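Local coordinates for peroxisomal fatty acid beta-oxidation multifunctional protein MFP2 (Arabidopsis thaliana, PDB 2WTB), which hydrates long-chain enoyl-CoA and oxidises 3-hydroxyacyl-CoA with its dehydrogenase activity in peroxisomal fatty acid beta-oxidation during seed germination, at residues A[459-464]-A[488-493]. Residues are numbered along the deposited sequence; the frame is centred on the assembly and turned at random.
Sequences LLEIVR and VVVGNC
I462 and R464 give their backbone N-H groups to V488 O and V490 O, while the carbonyls of L460 and I462 accept those of V488 and V490, the alternating pattern of parallel strands. R464 N lies 2.9 Å from V490 O. The bond from V490 N to I462 O, 2.8 Å long, is the most bent, at 142°. Weaker CA-H contacts run from V489 to I462 O and from V463 to V490 O.

Valine and isoleucine suit the buried apolar faces. On one, V463 CG2 meets V490 CG2 at 3.8 Å, and chi1 of E461 (-92°) sets its CG 4.0 Å from V488 CG2. Its chain then extends past V490, and the buried carboxylate is matched by the backbone N-H groups of A497 and V498, which bind OE2 and probably stabilise its charge. On the other face, I462 CB lies against V489 CG2. R464, at the partly exposed end, bends at chi2 and chi3 and crosses V489 at about a right angle, its methylene CD 3.8 Å from V489 CG1.

The pair belongs to a beta-alpha-beta unit at the edge of the Rossmann-type sheet, where 486-491 is the outermost strand: helix 470-482 packs on I462, V489 and R464, and strand 445-450 runs antiparallel along the far side of 459-464.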
loop_
_atom_site.group_PDB
_atom_site.type_symbol
_atom_site.label_atom_id
_atom_site.label_comp_id
_atom_site.label_asym_id
_atom_site.label_seq_id
_atom_site.Cartn_x
_atom_site.Cartn_y
_atom_site.Cartn_z
ATOM N N LEU A 459 3.855 7.607 1.601
ATOM C CA LEU A 459 3.376 8.579 0.629
ATOM C C LEU A 459 4.391 9.679 0.348
ATOM O O LEU A 459 5.181 10.054 1.215
ATOM C CB LEU A 459 2.062 9.207 1.091
ATOM C CG LEU A 459 1.327 10.047 0.046
ATOM C CD1 LEU A 459 0.705 9.143 -1.008
ATOM C CD2 LEU A 459 0.270 10.917 0.702
ATOM N N LEU A 460 4.353 10.186 -0.880
ATOM C CA LEU A 460 5.151 11.334 -1.274
ATOM C C LEU A 460 4.328 12.225 -2.191
ATOM O O LEU A 460 3.868 11.787 -3.244
ATOM C CB LEU A 460 6.425 10.893 -1.993
ATOM C CG LEU A 460 7.172 12.005 -2.731
ATOM C CD1 LEU A 460 7.538 13.138 -1.777
ATOM C CD2 LEU A 460 8.407 11.458 -3.430
ATOM N N GLU A 461 4.135 13.473 -1.783
ATOM C CA GLU A 461 3.426 14.435 -2.612
ATOM C C GLU A 461 4.396 15.213 -3.489
ATOM O O GLU A 461 5.187 16.012 -2.992
ATOM C CB GLU A 461 2.620 15.408 -1.751
ATOM C CG GLU A 461 1.188 14.982 -1.488
ATOM C CD GLU A 461 0.384 16.064 -0.781
ATOM O OE1 GLU A 461 0.992 16.888 -0.061
ATOM O OE2 GLU A 461 -0.854 16.092 -0.946
ATOM N N ILE A 462 4.341 14.964 -4.793
ATOM C CA ILE A 462 5.100 15.759 -5.751
ATOM C C ILE A 462 4.254 16.954 -6.158
ATOM O O ILE A 462 3.289 16.815 -6.910
ATOM C CB ILE A 462 5.474 14.942 -7.002
ATOM C CG1 ILE A 462 6.438 13.816 -6.634
ATOM C CG2 ILE A 462 6.098 15.834 -8.056
ATOM C CD1 ILE A 462 6.816 12.944 -7.801
ATOM N N VAL A 463 4.606 18.125 -5.640
ATOM C CA VAL A 463 3.840 19.338 -5.899
ATOM C C VAL A 463 4.388 20.100 -7.102
ATOM O O VAL A 463 5.478 20.672 -7.045
ATOM C CB VAL A 463 3.831 20.270 -4.672
ATOM C CG1 VAL A 463 2.973 21.492 -4.946
ATOM C CG2 VAL A 463 3.326 19.526 -3.445
ATOM N N ARG A 464 3.623 20.104 -8.188
ATOM C CA ARG A 464 4.019 20.802 -9.405
ATOM C C ARG A 464 3.439 22.210 -9.405
ATOM O O ARG A 464 2.422 22.468 -8.768
ATOM C CB ARG A 464 3.507 20.051 -10.637
ATOM C CG ARG A 464 2.100 20.462 -11.034
ATOM C CD ARG A 464 1.242 19.282 -11.456
ATOM N NE ARG A 464 1.383 18.964 -12.870
ATOM C CZ ARG A 464 0.414 18.433 -13.606
ATOM N NH1 ARG A 464 -0.764 18.175 -13.059
ATOM N NH2 ARG A 464 0.617 18.170 -14.891
ATOM N N VAL A 488 2.174 10.742 -5.551
ATOM C CA VAL A 488 1.066 11.357 -6.263
ATOM C C VAL A 488 1.499 12.751 -6.700
ATOM O O VAL A 488 2.143 13.475 -5.939
ATOM C CB VAL A 488 -0.211 11.446 -5.403
ATOM C CG1 VAL A 488 -0.845 10.076 -5.260
ATOM C CG2 VAL A 488 0.101 12.048 -4.043
ATOM N N VAL A 489 1.167 13.119 -7.933
ATOM C CA VAL A 489 1.531 14.431 -8.455
ATOM C C VAL A 489 0.385 15.414 -8.270
ATOM O O VAL A 489 -0.610 15.366 -8.990
ATOM C CB VAL A 489 1.922 14.363 -9.947
ATOM C CG1 VAL A 489 2.204 15.757 -10.482
ATOM C CG2 VAL A 489 3.131 13.458 -10.139
ATOM N N VAL A 490 0.531 16.309 -7.300
ATOM C CA VAL A 490 -0.525 17.263 -6.986
ATOM C C VAL A 490 -0.137 18.683 -7.381
ATOM O O VAL A 490 1.036 18.973 -7.620
ATOM C CB VAL A 490 -0.905 17.219 -5.488
ATOM C CG1 VAL A 490 -1.370 15.825 -5.104
ATOM C CG2 VAL A 490 0.271 17.654 -4.622
ATOM N N GLY A 491 -1.135 19.562 -7.451
ATOM C CA GLY A 491 -0.920 20.935 -7.868
ATOM C C GLY A 491 -0.617 21.861 -6.708
ATOM O O GLY A 491 -0.842 21.514 -5.549
ATOM N N ASN A 492 -0.105 23.045 -7.021
ATOM C CA ASN A 492 0.252 24.014 -5.994
ATOM C C ASN A 492 -0.957 24.794 -5.491
ATOM O O ASN A 492 -1.575 25.558 -6.231
ATOM C CB ASN A 492 1.328 24.973 -6.508
ATOM C CG ASN A 492 1.883 25.870 -5.416
ATOM O OD1 ASN A 492 1.394 25.872 -4.288
ATOM N ND2 ASN A 492 2.913 26.636 -5.751
ATOM N N CYS A 493 -1.288 24.587 -4.222
ATOM C CA CYS A 493 -2.387 25.294 -3.580
ATOM C C CYS A 493 -2.314 25.062 -2.078
ATOM O O CYS A 493 -1.532 24.237 -1.605
ATOM C CB CYS A 493 -3.732 24.806 -4.116
ATOM S SG CYS A 493 -4.126 23.099 -3.662
#